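Local coordinates for protein succinate-semialdehyde dehydrogenase (PDB 4ITA) that probably catalyses the NADP-dependent oxidation of succinic semialdehyde to succinate, and is captured here with its nicotinamide cofactor covalently attached, at residues Gln262-Ala267 with Phe387-Ser392; Asp235-Phe240 with Asp246-Val251; Ala399-Phe404 with Val413-Met418. All blocks are in the same frame, centred on the assembly; numbering follows the deposited sequence.

Contact 1 (Gln262-Ala267 with Phe387-Ser392). With NDP (NADPH dihydro-nicotinamide-adenine-dinucleotide phosphate), chain C.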
loop_
_atom_site.group_PDB
_atom_site.type_symbol
_atom_site.label_atom_id
_atom_site.label_comp_id
_atom_site.label_asym_id
_atom_site.label_seq_id
_atom_site.Cartn_x
_atom_site.Cartn_y
_atom_site.Cartn_z
ATOM N N GLN A 262 21.254 -15.676 -8.788
ATOM C CA GLN A 262 20.838 -14.316 -8.447
ATOM C C GLN A 262 19.348 -14.097 -8.653
ATOM O O GLN A 262 18.913 -13.328 -9.518
ATOM C CB GLN A 262 21.667 -13.308 -9.243
ATOM C CG GLN A 262 23.166 -13.464 -8.984
ATOM C CD GLN A 262 24.031 -12.913 -10.096
ATOM O OE1 GLN A 262 25.000 -12.194 -9.842
ATOM N NE2 GLN A 262 23.692 -13.254 -11.340
ATOM N N SER A 263 18.552 -14.798 -7.857
ATOM C CA SER A 263 17.110 -14.629 -7.903
ATOM C C SER A 263 16.555 -14.490 -6.513
ATOM O O SER A 263 16.961 -15.194 -5.583
ATOM C CB SER A 263 16.427 -15.804 -8.585
ATOM O OG SER A 263 15.018 -15.626 -8.508
ATOM N N CYS A 264 15.600 -13.591 -6.370
ATOM C CA CYS A 264 14.912 -13.392 -5.112
ATOM C C CYS A 264 14.173 -14.645 -4.633
ATOM O O CYS A 264 14.006 -14.836 -3.431
ATOM C CB CYS A 264 13.936 -12.223 -5.253
ATOM S SG CYS A 264 12.762 -12.396 -6.629
ATOM N N ILE A 265 13.723 -15.472 -5.577
ATOM C CA ILE A 265 12.993 -16.701 -5.262
ATOM C C ILE A 265 13.813 -17.949 -5.579
ATOM O O ILE A 265 13.256 -19.028 -5.799
ATOM C CB ILE A 265 11.618 -16.789 -5.987
ATOM C CG1 ILE A 265 11.774 -16.510 -7.487
ATOM C CG2 ILE A 265 10.601 -15.836 -5.356
ATOM C CD1 ILE A 265 10.511 -16.756 -8.317
ATOM N N ALA A 266 15.132 -17.809 -5.590
ATOM C CA ALA A 266 15.990 -18.979 -5.596
ATOM C C ALA A 266 15.676 -19.819 -4.363
ATOM O O ALA A 266 15.308 -19.288 -3.303
ATOM C CB ALA A 266 17.445 -18.572 -5.576
ATOM N N ALA A 267 15.829 -21.134 -4.492
ATOM C CA ALA A 267 15.876 -22.003 -3.322
ATOM C C ALA A 267 17.215 -21.748 -2.629
ATOM O O ALA A 267 18.262 -22.089 -3.176
ATOM C CB ALA A 267 15.770 -23.455 -3.744
ATOM N N PHE A 387 13.172 -12.629 6.231
ATOM C CA PHE A 387 12.499 -12.536 4.943
ATOM C C PHE A 387 11.250 -13.404 4.914
ATOM O O PHE A 387 10.982 -14.174 5.840
ATOM C CB PHE A 387 13.450 -12.978 3.825
ATOM C CG PHE A 387 14.827 -12.379 3.928
ATOM C CD1 PHE A 387 15.039 -11.039 3.652
ATOM C CD2 PHE A 387 15.907 -13.159 4.312
ATOM C CE1 PHE A 387 16.312 -10.487 3.754
ATOM C CE2 PHE A 387 17.185 -12.618 4.407
ATOM C CZ PHE A 387 17.381 -11.281 4.130
ATOM N N GLY A 388 10.491 -13.288 3.835
ATOM C CA GLY A 388 9.288 -14.083 3.673
ATOM C C GLY A 388 8.724 -13.968 2.276
ATOM O O GLY A 388 7.574 -13.560 2.096
ATOM N N LEU A 389 9.533 -14.308 1.281
ATOM C CA LEU A 389 9.125 -14.143 -0.104
ATOM C C LEU A 389 8.433 -15.400 -0.624
ATOM O O LEU A 389 7.208 -15.452 -0.694
ATOM C CB LEU A 389 10.319 -13.737 -0.967
ATOM C CG LEU A 389 9.969 -13.337 -2.398
ATOM C CD1 LEU A 389 8.844 -12.286 -2.460
ATOM C CD2 LEU A 389 11.210 -12.830 -3.085
ATOM N N GLY A 390 9.210 -16.420 -0.977
ATOM C CA GLY A 390 8.633 -17.679 -1.423
ATOM C C GLY A 390 9.013 -18.856 -0.536
ATOM O O GLY A 390 9.842 -18.740 0.367
ATOM N N ALA A 391 8.381 -19.995 -0.790
ATOM C CA ALA A 391 8.689 -21.219 -0.062
ATOM C C ALA A 391 8.258 -22.395 -0.914
ATOM O O ALA A 391 7.195 -22.353 -1.541
ATOM C CB ALA A 391 7.967 -21.241 1.282
ATOM N N SER A 392 9.086 -23.441 -0.939
ATOM C CA SER A 392 8.761 -24.661 -1.669
ATOM C C SER A 392 8.840 -25.854 -0.723
ATOM O O SER A 392 9.783 -25.955 0.066
ATOM C CB SER A 392 9.753 -24.830 -2.821
ATOM O OG SER A 392 9.550 -26.035 -3.537
HETATM P PA NDP C . 20.145 -2.898 -5.001
HETATM O O1A NDP C . 19.069 -2.626 -3.989
HETATM O O2A NDP C . 21.574 -2.552 -4.686
HETATM O O5B NDP C . 19.765 -2.137 -6.356
HETATM C C5B NDP C . 18.457 -2.221 -6.937
HETATM C C4B NDP C . 18.049 -0.882 -7.545
HETATM O O4B NDP C . 17.927 0.084 -6.497
HETATM C C3B NDP C . 19.087 -0.306 -8.502
HETATM O O3B NDP C . 18.411 0.469 -9.501
HETATM C C2B NDP C . 19.890 0.620 -7.608
HETATM O O2B NDP C . 20.542 1.668 -8.311
HETATM C C1B NDP C . 18.777 1.198 -6.778
HETATM N N9A NDP C . 19.183 1.737 -5.472
HETATM C C8A NDP C . 20.108 1.257 -4.617
HETATM N N7A NDP C . 20.153 2.024 -3.501
HETATM C C5A NDP C . 19.229 2.988 -3.636
HETATM C C6A NDP C . 18.743 4.130 -2.845
HETATM N N6A NDP C . 19.278 4.385 -1.634
HETATM N N1A NDP C . 17.762 4.884 -3.376
HETATM C C2A NDP C . 17.221 4.633 -4.576
HETATM N N3A NDP C . 17.615 3.616 -5.357
HETATM C C4A NDP C . 18.592 2.788 -4.935
HETATM O O3 NDP C . 19.942 -4.472 -5.356
HETATM P PN NDP C . 20.964 -5.666 -5.768
HETATM O O1N NDP C . 22.239 -5.615 -4.956
HETATM O O2N NDP C . 21.013 -5.710 -7.270
HETATM O O5D NDP C . 20.133 -6.949 -5.262
HETATM C C5D NDP C . 18.900 -7.298 -5.877
HETATM C C4D NDP C . 17.846 -7.537 -4.810
HETATM O O4D NDP C . 16.539 -7.487 -5.400
HETATM C C3D NDP C . 17.959 -8.901 -4.159
HETATM O O3D NDP C . 17.760 -8.791 -2.745
HETATM C C2D NDP C . 16.845 -9.661 -4.852
HETATM O O2D NDP C . 16.437 -10.781 -4.067
HETATM C C1D NDP C . 15.765 -8.603 -4.951
HETATM N N1N NDP C . 14.759 -9.002 -5.945
HETATM C C2N NDP C . 13.449 -8.912 -5.657
HETATM C C3N NDP C . 12.529 -9.691 -6.356
HETATM C C7N NDP C . 11.056 -9.596 -6.085
HETATM O O7N NDP C . 10.291 -9.524 -7.045
HETATM N N7N NDP C . 10.613 -9.598 -4.831
HETATM C C4N NDP C . 12.984 -10.674 -7.408
HETATM C C5N NDP C . 14.295 -10.283 -7.911
HETATM C C6N NDP C . 15.130 -9.463 -7.157
HETATM P P2B NDP C . 22.112 1.608 -8.648
HETATM O O1X NDP C . 22.329 2.912 -9.359
HETATM O O2X NDP C . 22.838 1.529 -7.326
HETATM O O3X NDP C . 22.359 0.421 -9.530
#

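Contact 2 (Asp235-Phe240 with Asp246-Val251)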
loop_
_atom_site.group_PDB
_atom_site.type_symbol
_atom_site.label_atom_id
_atom_site.label_comp_id
_atom_site.label_asym_id
_atom_site.label_seq_id
_atom_site.Cartn_x
_atom_site.Cartn_y
_atom_site.Cartn_z
ATOM N N ASP A 235 14.510 -18.159 0.572
ATOM C CA ASP A 235 13.395 -19.086 0.506
ATOM C C ASP A 235 13.807 -20.493 0.912
ATOM O O ASP A 235 14.849 -20.986 0.482
ATOM C CB ASP A 235 12.823 -19.136 -0.908
ATOM C CG ASP A 235 12.141 -17.844 -1.338
ATOM O OD1 ASP A 235 12.176 -16.822 -0.612
ATOM O OD2 ASP A 235 11.555 -17.874 -2.440
ATOM N N PRO A 236 12.969 -21.162 1.714
ATOM C CA PRO A 236 13.220 -22.562 2.056
ATOM C C PRO A 236 12.773 -23.500 0.934
ATOM O O PRO A 236 11.859 -23.195 0.162
ATOM C CB PRO A 236 12.351 -22.763 3.294
ATOM C CG PRO A 236 11.193 -21.847 3.062
ATOM C CD PRO A 236 11.771 -20.637 2.394
ATOM N N PHE A 237 13.463 -24.633 0.842
ATOM C CA PHE A 237 13.116 -25.710 -0.070
ATOM C C PHE A 237 13.095 -26.944 0.826
ATOM O O PHE A 237 14.148 -27.480 1.202
ATOM C CB PHE A 237 14.185 -25.810 -1.166
ATOM C CG PHE A 237 13.814 -26.697 -2.336
ATOM C CD1 PHE A 237 14.093 -28.057 -2.314
ATOM C CD2 PHE A 237 13.241 -26.157 -3.480
ATOM C CE1 PHE A 237 13.785 -28.858 -3.404
ATOM C CE2 PHE A 237 12.919 -26.957 -4.567
ATOM C CZ PHE A 237 13.196 -28.313 -4.527
ATOM N N VAL A 238 11.894 -27.346 1.224
ATOM C CA VAL A 238 11.705 -28.369 2.241
ATOM C C VAL A 238 11.396 -29.695 1.577
ATOM O O VAL A 238 10.508 -29.773 0.733
ATOM C CB VAL A 238 10.553 -27.986 3.193
ATOM C CG1 VAL A 238 10.469 -28.988 4.324
ATOM C CG2 VAL A 238 10.751 -26.575 3.764
ATOM N N VAL A 239 12.141 -30.736 1.943
ATOM C CA VAL A 239 11.959 -32.045 1.327
ATOM C C VAL A 239 11.642 -33.097 2.376
ATOM O O VAL A 239 12.449 -33.359 3.265
ATOM C CB VAL A 239 13.197 -32.468 0.513
ATOM C CG1 VAL A 239 12.933 -33.785 -0.213
ATOM C CG2 VAL A 239 13.569 -31.382 -0.490
ATOM N N PHE A 240 10.462 -33.696 2.266
ATOM C CA PHE A 240 9.988 -34.650 3.268
ATOM C C PHE A 240 9.961 -36.094 2.735
ATOM O O PHE A 240 10.146 -36.314 1.536
ATOM C CB PHE A 240 8.654 -34.161 3.867
ATOM C CG PHE A 240 8.822 -33.510 5.209
ATOM C CD1 PHE A 240 9.852 -32.600 5.418
ATOM C CD2 PHE A 240 7.980 -33.815 6.266
ATOM C CE1 PHE A 240 10.033 -32.006 6.647
ATOM C CE2 PHE A 240 8.161 -33.219 7.506
ATOM C CZ PHE A 240 9.189 -32.318 7.699
ATOM N N ASP A 246 14.111 -37.703 -6.632
ATOM C CA ASP A 246 14.860 -37.360 -7.834
ATOM C C ASP A 246 14.326 -36.086 -8.489
ATOM O O ASP A 246 15.109 -35.236 -8.926
ATOM C CB ASP A 246 14.889 -38.520 -8.835
ATOM C CG ASP A 246 15.769 -39.668 -8.380
ATOM O OD1 ASP A 246 16.569 -39.499 -7.438
ATOM O OD2 ASP A 246 15.667 -40.756 -8.986
ATOM N N GLU A 247 13.002 -35.936 -8.539
ATOM C CA GLU A 247 12.417 -34.695 -9.058
ATOM C C GLU A 247 12.802 -33.505 -8.180
ATOM O O GLU A 247 13.162 -32.448 -8.688
ATOM C CB GLU A 247 10.888 -34.777 -9.188
ATOM C CG GLU A 247 10.293 -33.522 -9.839
ATOM C CD GLU A 247 8.766 -33.498 -9.886
ATOM O OE1 GLU A 247 8.127 -34.346 -9.235
ATOM O OE2 GLU A 247 8.217 -32.614 -10.579
ATOM N N ALA A 248 12.725 -33.683 -6.866
ATOM C CA ALA A 248 13.078 -32.617 -5.933
ATOM C C ALA A 248 14.534 -32.164 -6.092
ATOM O O ALA A 248 14.823 -30.968 -6.015
ATOM C CB ALA A 248 12.784 -33.035 -4.492
ATOM N N VAL A 249 15.451 -33.103 -6.319
ATOM C CA VAL A 249 16.857 -32.760 -6.545
ATOM C C VAL A 249 17.062 -31.977 -7.843
ATOM O O VAL A 249 17.772 -30.966 -7.877
ATOM C CB VAL A 249 17.754 -34.024 -6.581
ATOM C CG1 VAL A 249 19.157 -33.670 -7.073
ATOM C CG2 VAL A 249 17.815 -34.670 -5.212
ATOM N N GLU A 250 16.445 -32.460 -8.915
ATOM C CA GLU A 250 16.554 -31.814 -10.216
ATOM C C GLU A 250 15.989 -30.398 -10.157
ATOM O O GLU A 250 16.635 -29.429 -10.569
ATOM C CB GLU A 250 15.808 -32.634 -11.272
ATOM C CG GLU A 250 16.477 -33.947 -11.647
ATOM C CD GLU A 250 17.743 -33.741 -12.465
ATOM O OE1 GLU A 250 17.891 -32.655 -13.071
ATOM O OE2 GLU A 250 18.585 -34.664 -12.502
ATOM N N VAL A 251 14.779 -30.281 -9.633
ATOM C CA VAL A 251 14.109 -28.993 -9.549
ATOM C C VAL A 251 14.812 -28.065 -8.552
ATOM O O VAL A 251 14.997 -26.883 -8.832
ATOM C CB VAL A 251 12.616 -29.180 -9.207
ATOM C CG1 VAL A 251 11.963 -27.847 -8.897
ATOM C CG2 VAL A 251 11.896 -29.883 -10.371
#

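Contact 3 (Ala399-Phe404 with Val413-Met418)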
loop_
_atom_site.group_PDB
_atom_site.type_symbol
_atom_site.label_atom_id
_atom_site.label_comp_id
_atom_site.label_asym_id
_atom_site.label_seq_id
_atom_site.Cartn_x
_atom_site.Cartn_y
_atom_site.Cartn_z
ATOM N N ALA A 399 -2.049 -34.045 4.567
ATOM C CA ALA A 399 -2.040 -33.298 5.821
ATOM C C ALA A 399 -0.786 -32.431 5.952
ATOM O O ALA A 399 -0.859 -31.282 6.398
ATOM C CB ALA A 399 -2.174 -34.237 7.002
ATOM N N GLU A 400 0.362 -32.981 5.565
ATOM C CA GLU A 400 1.592 -32.197 5.540
ATOM C C GLU A 400 1.483 -31.046 4.542
ATOM O O GLU A 400 1.886 -29.927 4.846
ATOM C CB GLU A 400 2.805 -33.071 5.202
ATOM C CG GLU A 400 3.123 -34.106 6.260
ATOM C CD GLU A 400 4.397 -34.882 5.973
ATOM O OE1 GLU A 400 4.847 -34.911 4.802
ATOM O OE2 GLU A 400 4.955 -35.466 6.929
ATOM N N GLN A 401 0.951 -31.326 3.354
ATOM C CA GLN A 401 0.788 -30.285 2.336
ATOM C C GLN A 401 -0.002 -29.105 2.885
ATOM O O GLN A 401 0.392 -27.949 2.715
ATOM C CB GLN A 401 0.093 -30.837 1.089
ATOM C CG GLN A 401 0.891 -31.891 0.358
ATOM C CD GLN A 401 0.129 -32.500 -0.797
ATOM O OE1 GLN A 401 -1.107 -32.460 -0.834
ATOM N NE2 GLN A 401 0.856 -33.092 -1.738
ATOM N N GLN A 402 -1.107 -29.399 3.561
ATOM C CA GLN A 402 -1.945 -28.336 4.105
ATOM C C GLN A 402 -1.248 -27.547 5.206
ATOM O O GLN A 402 -1.365 -26.322 5.264
ATOM C CB GLN A 402 -3.295 -28.886 4.567
ATOM C CG GLN A 402 -4.194 -29.320 3.405
ATOM C CD GLN A 402 -4.390 -28.219 2.360
ATOM O OE1 GLN A 402 -4.786 -27.101 2.690
ATOM N NE2 GLN A 402 -4.114 -28.538 1.095
ATOM N N ARG A 403 -0.505 -28.226 6.072
ATOM C CA ARG A 403 0.233 -27.512 7.108
ATOM C C ARG A 403 1.315 -26.609 6.517
ATOM O O ARG A 403 1.493 -25.480 6.978
ATOM C CB ARG A 403 0.815 -28.469 8.149
ATOM C CG ARG A 403 -0.231 -29.019 9.115
ATOM C CD ARG A 403 0.402 -29.510 10.412
ATOM N NE ARG A 403 1.117 -28.448 11.120
ATOM C CZ ARG A 403 2.046 -28.658 12.048
ATOM N NH1 ARG A 403 2.385 -29.897 12.380
ATOM N NH2 ARG A 403 2.647 -27.634 12.637
ATOM N N PHE A 404 2.029 -27.093 5.502
ATOM C CA PHE A 404 3.027 -26.264 4.832
ATOM C C PHE A 404 2.372 -25.037 4.187
ATOM O O PHE A 404 2.853 -23.910 4.353
ATOM C CB PHE A 404 3.782 -27.071 3.769
ATOM C CG PHE A 404 4.877 -27.958 4.318
ATOM C CD1 PHE A 404 5.867 -27.447 5.150
ATOM C CD2 PHE A 404 4.936 -29.305 3.967
ATOM C CE1 PHE A 404 6.888 -28.271 5.637
ATOM C CE2 PHE A 404 5.953 -30.124 4.446
ATOM C CZ PHE A 404 6.928 -29.607 5.281
ATOM N N VAL A 413 3.595 -20.128 -1.576
ATOM C CA VAL A 413 3.960 -21.483 -1.195
ATOM C C VAL A 413 3.675 -22.422 -2.356
ATOM O O VAL A 413 2.531 -22.526 -2.826
ATOM C CB VAL A 413 3.209 -21.964 0.057
ATOM C CG1 VAL A 413 3.599 -23.401 0.391
ATOM C CG2 VAL A 413 3.489 -21.056 1.243
ATOM N N PHE A 414 4.727 -23.094 -2.818
ATOM C CA PHE A 414 4.619 -24.078 -3.890
ATOM C C PHE A 414 4.836 -25.473 -3.331
ATOM O O PHE A 414 5.817 -25.724 -2.628
ATOM C CB PHE A 414 5.641 -23.796 -4.997
ATOM C CG PHE A 414 5.209 -22.733 -5.978
ATOM C CD1 PHE A 414 4.862 -21.455 -5.548
ATOM C CD2 PHE A 414 5.160 -23.015 -7.339
ATOM C CE1 PHE A 414 4.476 -20.476 -6.457
ATOM C CE2 PHE A 414 4.775 -22.044 -8.253
ATOM C CZ PHE A 414 4.425 -20.776 -7.816
ATOM N N ILE A 415 3.905 -26.374 -3.624
ATOM C CA ILE A 415 3.998 -27.759 -3.184
ATOM C C ILE A 415 4.371 -28.649 -4.375
ATOM O O ILE A 415 3.664 -28.679 -5.384
ATOM C CB ILE A 415 2.680 -28.246 -2.548
ATOM C CG1 ILE A 415 2.276 -27.362 -1.358
ATOM C CG2 ILE A 415 2.782 -29.715 -2.141
ATOM C CD1 ILE A 415 3.265 -27.373 -0.200
ATOM N N ASN A 416 5.495 -29.356 -4.247
ATOM C CA ASN A 416 6.004 -30.257 -5.285
ATOM C C ASN A 416 6.350 -29.535 -6.585
ATOM O O ASN A 416 6.207 -30.087 -7.682
ATOM C CB ASN A 416 5.042 -31.435 -5.528
ATOM C CG ASN A 416 4.893 -32.327 -4.309
ATOM O OD1 ASN A 416 5.818 -32.455 -3.502
ATOM N ND2 ASN A 416 3.726 -32.939 -4.164
ATOM N N GLY A 417 6.799 -28.293 -6.447
ATOM C CA GLY A 417 7.360 -27.547 -7.557
ATOM C C GLY A 417 8.195 -26.406 -7.023
ATOM O O GLY A 417 8.052 -26.032 -5.859
ATOM N N MET A 418 9.064 -25.849 -7.859
ATOM C CA MET A 418 9.816 -24.663 -7.472
ATOM C C MET A 418 8.957 -23.416 -7.594
ATOM O O MET A 418 8.087 -23.321 -8.462
ATOM C CB MET A 418 11.101 -24.499 -8.302
ATOM C CG MET A 418 10.923 -24.438 -9.827
ATOM S SD MET A 418 12.489 -24.163 -10.756
ATOM C CE MET A 418 12.604 -22.400 -10.558
#

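Contact 1 (Gln262-Ala267 with Phe387-Ser392)
Leu389 meets Cys264 and Ile265 through one methyl: CD2 lies 3.5 Å from Cys264 CB and equally near Cys264 O. The same CD2 comes within 3.8 Å of Ile265 CG2, and the two branched side chains slant across one another. Leu389 extends toward the loop 262-267 because its CG stands anti to the backbone N (chi1 -171°), and it also reaches the cofactor, its CD2 standing 3.7 Å from N7N of the nicotinamide carboxamide. Cys264 SG is covalently joined to C4N of that ring, at 1.9 Å; the leucine packs beside the carboxamide and Cys264 CB, not on the attached carbon itself. A glycine in place of Leu389 would probably open a gap beside Cys264 CB and take away the leucine contact with the carboxamide. One shell out, the loop is shaped by a type I turn from Ser263 to Ala266 and by an ST turn, in which Ile265 N donates to Ser263 OG (3.2 Å, 150°). On the other segment, Gly390 N is held by Asp235 OD1. The cysteine on its loop, bonded to the cofactor and packed on by the leucine, is consistent with the reactive-cysteine site of the aldehyde dehydrogenase family.

Contact 2 (Asp235-Phe240 with Asp246-Val251)
Phe237 and Val239 face Ala248 across a strand and a helix that run nearly antiparallel, the axes of 235-239 and 246-251 lying 10.2 Å apart at closest with 164° between their directions. The nearest pair of alpha carbons, Val239 and Ala248, is 7.4 Å apart, a closeness consistent with the small alanine side chain. Phe237 spans most of the gap: CG is anti to the backbone N (chi1 -168°), and the far end of the ring approaches the helix backbone. Its CZ and CE1 both come to 3.5 Å from Ala248 O, an oblique approach, while CZ passes 4.3 Å from Val251 C. The alanine methyl is touched more loosely: Phe237 CE1 lies 4.4 Å from Ala248 CB, and Val239 CG1 lies 4.3 Å from Ala248 CB. No hydrogen bond joins the segments, so the joint rests on apolar contact and ring-to-carbonyl packing. It is the strand-to-helix half of a beta-alpha-beta crossover, in which helix 245-257 leads on to strand 267-273, the parallel neighbour of strand 235-239. Around it, Phe237 also meets the rings of Phe270 and Trp394, and the helix face touching Trp394 includes Ala248 and Val251. Elsewhere on the helix, Asp246 forms a salt bridge with Lys283 of helix 274-289, and Glu247 forms one with Lys456 of the second subunit.

Contact 3 (Ala399-Phe404 with Val413-Met418)
Ile415 turns CG2 anti to its backbone N while CG1 sits anti to the carbonyl carbon (chi1 -58°), so its two branches reach helix 399-404 at different points: CG2 meets the Gln401 side chain, and CD1 meets Phe404 CB and the Gln401 carbonyl. Gln401, extended beyond CG, lays its aliphatic part against the first branch, with CG 3.8 Å from Ile415 CG2. The CD1 branch lies 4.0 Å from Phe404 CB, so the aromatic residue makes this contact by its root rather than its ring. Two residues back on the strand, Val413 CG1 lies 4.1 Å from Phe404 O. Segments 399-404 and 413-415 run at 166° to one another, nearly antiparallel, as expected inside a beta-alpha-beta unit built from strand 390-394, helix 398-407 and strand 412-415. The amides of Gln401 and Asn416 come near each other, NE2 to ND2 at 3.8 Å with their planes 67° apart, but they do not bond: Gln401 NE2 donates to Thr395 O, and Asn416 OD1 accepts from Thr395 N. Both thus hold the same residue, in the connection between strand 390-394 and helix 398-407. Strand 413-415 pairs in a parallel ladder with the second subunit, whose Leu455 packs on both Gln401 and Ile415.

How the contacts relate
One sheet carries all three contacts, with strands 235-239, 390-394 and 412-415 lying side by side in that order. Strand 390-394 of contact 1 pairs with the strands of both other contacts: Ser392 O meets Val238 N at 2.8 Å, a probable hydrogen bond to contact 2, and Ala391 O meets Phe414 N at 2.9 Å, another to contact 3. Contacts 2 and 3, with centres about 11 Å apart, also touch directly, Val251 CG1 lying 3.5 Å from Met418 CB, and the rings of Phe240 and Phe404 meet edge-to-face. Contact 1 alone reaches NADPH; the centres of contacts 2 and 3 lie about 13 and 15 Å from its own, and both are farther from the cofactor, in the sheet and its flanking helices.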